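Local coordinates for CHAD domain protein (Streptomyces chartreusis, PDB 6RN5) that probably binds polyphosphate through its helical CHAD domain and also carries copper ions at histidine sites, at residues V170-Q182 with A330-L344. Residues are numbered along the deposited sequence; the frame is centred on the assembly and turned at random.
Sequences VGAAKAGALLDRQ and AARTPRIAPATAYAL
The side-chain amide of Q182 meets A330 and T333: its NE2 donates to T333 OG1 (2.8 Å), which lies only 6° out of the amide plane, while OE1 rests against the methyl CB of A330. T333 relays the bond, its hydroxyl donating to A330 O at 2.7 Å from OG1. T333 N reaches this carbonyl from the same face, so two bonds grip it just before the type II turn T333-I336. A valine in place of T333 would probably leave Q182 NE2 without its acceptor and A330 O with one donor fewer. L178, with CG anti to the backbone N (chi1 180°), brings CD2 against both A330 O and I336 CG2, 3.9 Å from the latter. Beside it L179 CD2 packs on A330 CB at 3.6 Å, a methyl small enough to admit both leucine and amide.

Helices 170-182 and 338-344 cross at -78°. T340 is a knob in the hole formed by G171, K174, A175 and L178. G171 lets the backbones close in, its CA 3.5 Å from A339 O, where a beta carbon would clash; A343 and A175 are small enough for this spacing. Helix 338-366 runs on to the copper ligand H348, and the second subunit packs on P338 and A341. The chemistry implies an interface held mainly by apolar fit, with one polar relay tying Q182 to T333 and A330 O.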
ATOM      1  N   VAL A 170       5.155 -13.470 -14.984  1.00 56.72           N
ATOM      2  CA  VAL A 170       6.589 -13.805 -14.997  1.00 58.35           C
ATOM      3  C   VAL A 170       7.384 -13.122 -13.851  1.00 56.00           C
ATOM      4  O   VAL A 170       8.267 -13.726 -13.271  1.00 57.10           O
ATOM      5  CB  VAL A 170       7.220 -13.488 -16.383  1.00 58.87           C
ATOM      6  CG1 VAL A 170       7.274 -11.984 -16.647  1.00 63.52           C
ATOM      7  CG2 VAL A 170       8.613 -14.093 -16.519  1.00 65.78           C
ATOM      8  N   GLY A 171       7.045 -11.876 -13.525  1.00 56.06           N
ATOM      9  CA  GLY A 171       7.735 -11.095 -12.493  1.00 51.74           C
ATOM     10  C   GLY A 171       7.609 -11.705 -11.103  1.00 47.98           C
ATOM     11  O   GLY A 171       8.616 -11.928 -10.415  1.00 39.45           O
ATOM     12  N   ALA A 172       6.359 -11.953 -10.719  1.00 40.83           N
ATOM     13  CA  ALA A 172       6.011 -12.591  -9.493  1.00 42.59           C
ATOM     14  C   ALA A 172       6.586 -13.989  -9.389  1.00 44.26           C
ATOM     15  O   ALA A 172       7.003 -14.401  -8.301  1.00 47.43           O
ATOM     16  CB  ALA A 172       4.503 -12.686  -9.392  1.00 40.87           C
ATOM     17  N   ALA A 173       6.533 -14.719 -10.505  1.00 42.41           N
ATOM     18  CA  ALA A 173       6.959 -16.104 -10.562  1.00 45.15           C
ATOM     19  C   ALA A 173       8.443 -16.163 -10.370  1.00 42.99           C
ATOM     20  O   ALA A 173       8.937 -16.991  -9.606  1.00 39.12           O
ATOM     21  CB  ALA A 173       6.588 -16.747 -11.880  1.00 44.31           C
ATOM     22  N   LYS A 174       9.143 -15.273 -11.054  1.00 40.36           N
ATOM     23  CA  LYS A 174      10.566 -15.185 -10.881  1.00 42.30           C
ATOM     24  C   LYS A 174      10.960 -14.757  -9.498  1.00 41.19           C
ATOM     25  O   LYS A 174      11.934 -15.296  -8.990  1.00 37.60           O
ATOM     26  CB  LYS A 174      11.204 -14.263 -11.897  1.00 47.50           C
ATOM     27  CG  LYS A 174      11.485 -15.004 -13.198  1.00 57.83           C
ATOM     28  CD  LYS A 174      11.887 -14.046 -14.295  1.00 68.00           C
ATOM     29  CE  LYS A 174      12.433 -14.778 -15.505  1.00 73.66           C
ATOM     30  NZ  LYS A 174      12.908 -13.776 -16.507  1.00 75.20           N
ATOM     31  N   ALA A 175      10.237 -13.793  -8.904  1.00 35.32           N
ATOM     32  CA  ALA A 175      10.594 -13.317  -7.563  1.00 34.99           C
ATOM     33  C   ALA A 175      10.419 -14.455  -6.585  1.00 31.23           C
ATOM     34  O   ALA A 175      11.214 -14.612  -5.679  1.00 32.28           O
ATOM     35  CB  ALA A 175       9.743 -12.127  -7.130  1.00 33.30           C
ATOM     36  N   GLY A 176       9.372 -15.251  -6.810  1.00 32.07           N
ATOM     37  CA  GLY A 176       9.016 -16.353  -5.964  1.00 31.11           C
ATOM     38  C   GLY A 176      10.074 -17.416  -5.959  1.00 31.55           C
ATOM     39  O   GLY A 176      10.447 -17.947  -4.903  1.00 30.67           O
ATOM     40  N   ALA A 177      10.569 -17.718  -7.147  1.00 31.32           N
ATOM     41  CA  ALA A 177      11.586 -18.719  -7.304  1.00 34.06           C
ATOM     42  C   ALA A 177      12.952 -18.226  -6.736  1.00 34.49           C
ATOM     43  O   ALA A 177      13.741 -19.007  -6.158  1.00 32.87           O
ATOM     44  CB  ALA A 177      11.716 -19.063  -8.774  1.00 35.80           C
ATOM     45  N   LEU A 178      13.235 -16.948  -6.926  1.00 28.94           N
ATOM     46  CA  LEU A 178      14.452 -16.352  -6.362  1.00 30.59           C
ATOM     47  C   LEU A 178      14.476 -16.462  -4.821  1.00 30.15           C
ATOM     48  O   LEU A 178      15.429 -16.923  -4.237  1.00 30.61           O
ATOM     49  CB  LEU A 178      14.563 -14.900  -6.809  1.00 29.43           C
ATOM     50  CG  LEU A 178      15.778 -14.135  -6.304  1.00 31.76           C
ATOM     51  CD1 LEU A 178      17.044 -14.724  -6.898  1.00 34.14           C
ATOM     52  CD2 LEU A 178      15.638 -12.665  -6.667  1.00 33.63           C
ATOM     53  N   LEU A 179      13.398 -16.053  -4.184  1.00 29.55           N
ATOM     54  CA  LEU A 179      13.284 -16.130  -2.742  1.00 30.61           C
ATOM     55  C   LEU A 179      13.255 -17.585  -2.239  1.00 29.98           C
ATOM     56  O   LEU A 179      13.827 -17.920  -1.200  1.00 28.35           O
ATOM     57  CB  LEU A 179      12.030 -15.381  -2.294  1.00 28.56           C
ATOM     58  CG  LEU A 179      12.096 -13.860  -2.501  1.00 29.25           C
ATOM     59  CD1 LEU A 179      10.717 -13.268  -2.413  1.00 28.73           C
ATOM     60  CD2 LEU A 179      12.995 -13.172  -1.479  1.00 29.96           C
ATOM     61  N   ASP A 180      12.545 -18.448  -2.940  1.00 31.01           N
ATOM     62  CA  ASP A 180      12.582 -19.857  -2.602  1.00 32.06           C
ATOM     63  C   ASP A 180      14.025 -20.408  -2.588  1.00 34.98           C
ATOM     64  O   ASP A 180      14.437 -21.067  -1.638  1.00 31.75           O
ATOM     65  CB  ASP A 180      11.709 -20.617  -3.598  1.00 38.17           C
ATOM     66  CG  ASP A 180      11.544 -22.082  -3.256  1.00 38.30           C
ATOM     67  OD1 ASP A 180      12.165 -22.602  -2.334  1.00 47.85           O
ATOM     68  OD2 ASP A 180      10.774 -22.733  -3.940  1.00 54.00           O
ATOM     69  N   ARG A 181      14.802 -20.101  -3.629  1.00 35.71           N
ATOM     70  CA  ARG A 181      16.202 -20.485  -3.669  1.00 39.30           C
ATOM     71  C   ARG A 181      16.994 -19.871  -2.522  1.00 35.55           C
ATOM     72  O   ARG A 181      17.653 -20.580  -1.780  1.00 34.44           O
ATOM     73  CB  ARG A 181      16.852 -20.104  -5.023  1.00 45.04           C
ATOM     74  CG  ARG A 181      18.315 -20.527  -5.157  1.00 51.95           C
ATOM     75  CD  ARG A 181      18.955 -20.173  -6.511  1.00 64.33           C
ATOM     76  NE  ARG A 181      20.332 -19.663  -6.312  1.00 77.19           N
ATOM     77  CZ  ARG A 181      21.469 -20.388  -6.243  1.00 76.58           C
ATOM     78  NH1 ARG A 181      21.455 -21.721  -6.389  1.00 71.41           N
ATOM     79  NH2 ARG A 181      22.651 -19.759  -6.032  1.00 64.14           N
ATOM     80  N   GLN A 182      16.929 -18.562  -2.370  1.00 32.22           N
ATOM     81  CA  GLN A 182      17.717 -17.882  -1.355  1.00 33.76           C
ATOM     82  C   GLN A 182      17.402 -18.271   0.097  1.00 32.85           C
ATOM     83  O   GLN A 182      18.280 -18.539   0.893  1.00 30.14           O
ATOM     84  CB  GLN A 182      17.608 -16.380  -1.544  1.00 35.91           C
ATOM     85  CG  GLN A 182      18.366 -15.891  -2.790  1.00 39.84           C
ATOM     86  CD  GLN A 182      18.327 -14.370  -2.917  1.00 43.95           C
ATOM     87  OE1 GLN A 182      17.659 -13.662  -2.106  1.00 39.46           O
ATOM     88  NE2 GLN A 182      19.035 -13.847  -3.932  1.00 38.12           N
ATOM     89  N   ALA A 330      16.793  -9.219  -1.685  1.00 26.19           N
ATOM     90  CA  ALA A 330      16.719 -10.002  -2.882  1.00 27.39           C
ATOM     91  C   ALA A 330      16.733  -9.138  -4.167  1.00 28.49           C
ATOM     92  O   ALA A 330      17.252  -9.541  -5.184  1.00 29.44           O
ATOM     93  CB  ALA A 330      15.444 -10.860  -2.856  1.00 27.39           C
ATOM     94  N   ALA A 331      16.159  -7.963  -4.104  1.00 29.21           N
ATOM     95  CA  ALA A 331      16.154  -7.038  -5.229  1.00 32.62           C
ATOM     96  C   ALA A 331      17.545  -6.524  -5.601  1.00 35.51           C
ATOM     97  O   ALA A 331      17.723  -6.025  -6.704  1.00 32.60           O
ATOM     98  CB  ALA A 331      15.244  -5.849  -4.907  1.00 33.76           C
ATOM     99  N   ARG A 332      18.517  -6.674  -4.695  1.00 34.49           N
ATOM    100  CA  ARG A 332      19.895  -6.338  -5.012  1.00 37.81           C
ATOM    101  C   ARG A 332      20.705  -7.509  -5.575  1.00 34.47           C
ATOM    102  O   ARG A 332      21.864  -7.355  -5.839  1.00 32.64           O
ATOM    103  CB  ARG A 332      20.605  -5.855  -3.776  1.00 41.77           C
ATOM    104  CG  ARG A 332      19.844  -4.832  -2.985  1.00 47.36           C
ATOM    105  CD  ARG A 332      20.738  -4.204  -1.922  1.00 61.87           C
ATOM    106  NE  ARG A 332      21.159  -2.857  -2.341  1.00 78.33           N
ATOM    107  CZ  ARG A 332      22.303  -2.546  -2.960  1.00 86.06           C
ATOM    108  NH1 ARG A 332      22.534  -1.284  -3.306  1.00 94.44           N
ATOM    109  NH2 ARG A 332      23.228  -3.470  -3.232  1.00 97.48           N
ATOM    110  N   THR A 333      20.113  -8.683  -5.730  1.00 30.62           N
ATOM    111  CA  THR A 333      20.806  -9.816  -6.298  1.00 30.44           C
ATOM    112  C   THR A 333      21.250  -9.457  -7.733  1.00 36.77           C
ATOM    113  O   THR A 333      20.454  -8.909  -8.492  1.00 31.90           O
ATOM    114  CB  THR A 333      19.845 -11.000  -6.403  1.00 29.90           C
ATOM    115  OG1 THR A 333      19.317 -11.274  -5.111  1.00 30.77           O
ATOM    116  CG2 THR A 333      20.519 -12.265  -6.966  1.00 31.45           C
ATOM    117  N   PRO A 334      22.518  -9.735  -8.104  1.00 37.24           N
ATOM    118  CA  PRO A 334      22.958  -9.276  -9.434  1.00 36.28           C
ATOM    119  C   PRO A 334      22.299 -10.088 -10.539  1.00 37.50           C
ATOM    120  O   PRO A 334      21.879 -11.227 -10.306  1.00 34.50           O
ATOM    121  CB  PRO A 334      24.459  -9.463  -9.400  1.00 41.06           C
ATOM    122  CG  PRO A 334      24.723 -10.456  -8.324  1.00 42.74           C
ATOM    123  CD  PRO A 334      23.571 -10.429  -7.349  1.00 37.19           C
ATOM    124  N   ARG A 335      22.144  -9.463 -11.702  1.00 40.74           N
ATOM    125  CA  ARG A 335      21.557 -10.084 -12.904  1.00 42.13           C
ATOM    126  C   ARG A 335      20.056 -10.441 -12.809  1.00 39.31           C
ATOM    127  O   ARG A 335      19.557 -11.175 -13.615  1.00 37.89           O
ATOM    128  CB  ARG A 335      22.377 -11.317 -13.360  1.00 45.93           C
ATOM    129  CG  ARG A 335      23.780 -11.002 -13.943  1.00 54.23           C
ATOM    130  CD  ARG A 335      24.445 -12.281 -14.498  1.00 54.98           C
ATOM    131  NE  ARG A 335      24.409 -13.239 -13.409  1.00 62.09           N
ATOM    132  CZ  ARG A 335      23.653 -14.335 -13.308  1.00 64.56           C
ATOM    133  NH1 ARG A 335      22.891 -14.767 -14.325  1.00 65.34           N
ATOM    134  NH2 ARG A 335      23.726 -15.042 -12.167  1.00 56.53           N
ATOM    135  N   ILE A 336      19.292  -9.901 -11.875  1.00 37.37           N
ATOM    136  CA  ILE A 336      17.881 -10.207 -11.959  1.00 35.69           C
ATOM    137  C   ILE A 336      17.247  -9.309 -12.984  1.00 34.90           C
ATOM    138  O   ILE A 336      17.711  -8.200 -13.221  1.00 28.61           O
ATOM    139  CB  ILE A 336      17.143 -10.107 -10.613  1.00 40.48           C
ATOM    140  CG1 ILE A 336      17.301  -8.698  -9.989  1.00 39.31           C
ATOM    141  CG2 ILE A 336      17.637 -11.243  -9.719  1.00 41.79           C
ATOM    142  CD1 ILE A 336      16.483  -8.518  -8.729  1.00 41.53           C
ATOM    143  N   ALA A 337      16.179  -9.830 -13.581  1.00 35.57           N
ATOM    144  CA  ALA A 337      15.367  -9.102 -14.580  1.00 36.84           C
ATOM    145  C   ALA A 337      14.608  -7.928 -13.912  1.00 33.84           C
ATOM    146  O   ALA A 337      14.279  -8.022 -12.748  1.00 32.23           O
ATOM    147  CB  ALA A 337      14.366 -10.080 -15.217  1.00 34.60           C
ATOM    148  N   PRO A 338      14.340  -6.829 -14.652  1.00 35.68           N
ATOM    149  CA  PRO A 338      13.548  -5.709 -14.132  1.00 32.66           C
ATOM    150  C   PRO A 338      12.176  -6.146 -13.585  1.00 32.57           C
ATOM    151  O   PRO A 338      11.750  -5.647 -12.563  1.00 30.33           O
ATOM    152  CB  PRO A 338      13.377  -4.804 -15.354  1.00 34.42           C
ATOM    153  CG  PRO A 338      14.659  -5.030 -16.107  1.00 40.88           C
ATOM    154  CD  PRO A 338      14.882  -6.523 -15.988  1.00 37.73           C
ATOM    155  N   ALA A 339      11.502  -7.067 -14.266  1.00 26.90           N
ATOM    156  CA  ALA A 339      10.210  -7.515 -13.837  1.00 28.85           C
ATOM    157  C   ALA A 339      10.295  -8.188 -12.455  1.00 30.25           C
ATOM    158  O   ALA A 339       9.372  -8.100 -11.645  1.00 29.20           O
ATOM    159  CB  ALA A 339       9.621  -8.466 -14.873  1.00 28.28           C
ATOM    160  N   THR A 340      11.420  -8.857 -12.192  1.00 30.88           N
ATOM    161  CA  THR A 340      11.614  -9.531 -10.918  1.00 30.61           C
ATOM    162  C   THR A 340      11.820  -8.477  -9.826  1.00 29.96           C
ATOM    163  O   THR A 340      11.190  -8.526  -8.788  1.00 26.22           O
ATOM    164  CB  THR A 340      12.810 -10.476 -11.035  1.00 32.00           C
ATOM    165  OG1 THR A 340      12.514 -11.426 -12.059  1.00 33.29           O
ATOM    166  CG2 THR A 340      13.059 -11.198  -9.734  1.00 32.07           C
ATOM    167  N   ALA A 341      12.660  -7.482 -10.093  1.00 29.51           N
ATOM    168  CA  ALA A 341      12.879  -6.421  -9.121  1.00 28.29           C
ATOM    169  C   ALA A 341      11.594  -5.630  -8.864  1.00 29.49           C
ATOM    170  O   ALA A 341      11.337  -5.136  -7.766  1.00 32.55           O
ATOM    171  CB  ALA A 341      13.979  -5.517  -9.621  1.00 28.16           C
ATOM    172  N   TYR A 342      10.779  -5.501  -9.889  1.00 27.98           N
ATOM    173  CA  TYR A 342       9.542  -4.739  -9.764  1.00 26.80           C
ATOM    174  C   TYR A 342       8.624  -5.463  -8.845  1.00 25.27           C
ATOM    175  O   TYR A 342       8.051  -4.861  -7.971  1.00 26.12           O
ATOM    176  CB  TYR A 342       8.948  -4.569 -11.159  1.00 28.25           C
ATOM    177  CG  TYR A 342       7.561  -3.940 -11.300  1.00 27.94           C
ATOM    178  CD1 TYR A 342       6.390  -4.699 -11.074  1.00 26.06           C
ATOM    179  CD2 TYR A 342       7.430  -2.642 -11.765  1.00 27.07           C
ATOM    180  CE1 TYR A 342       5.137  -4.137 -11.265  1.00 28.56           C
ATOM    181  CE2 TYR A 342       6.187  -2.073 -11.975  1.00 28.28           C
ATOM    182  CZ  TYR A 342       5.053  -2.825 -11.737  1.00 28.68           C
ATOM    183  OH  TYR A 342       3.851  -2.235 -11.930  1.00 28.94           O
ATOM    184  N   ALA A 343       8.518  -6.782  -8.991  1.00 26.05           N
ATOM    185  CA  ALA A 343       7.702  -7.541  -8.092  1.00 29.15           C
ATOM    186  C   ALA A 343       8.177  -7.435  -6.644  1.00 31.00           C
ATOM    187  O   ALA A 343       7.374  -7.378  -5.724  1.00 31.70           O
ATOM    188  CB  ALA A 343       7.678  -9.008  -8.499  1.00 29.00           C
ATOM    189  N   LEU A 344       9.488  -7.469  -6.457  1.00 29.51           N
ATOM    190  CA  LEU A 344      10.060  -7.406  -5.152  1.00 28.97           C
ATOM    191  C   LEU A 344       9.820  -6.059  -4.517  1.00 28.09           C
ATOM    192  O   LEU A 344       9.648  -5.992  -3.316  1.00 28.66           O
ATOM    193  CB  LEU A 344      11.562  -7.691  -5.227  1.00 30.14           C
ATOM    194  CG  LEU A 344      11.933  -9.111  -5.631  1.00 31.59           C
ATOM    195  CD1 LEU A 344      13.437  -9.161  -5.891  1.00 30.14           C
ATOM    196  CD2 LEU A 344      11.561 -10.061  -4.520  1.00 32.64           C
TER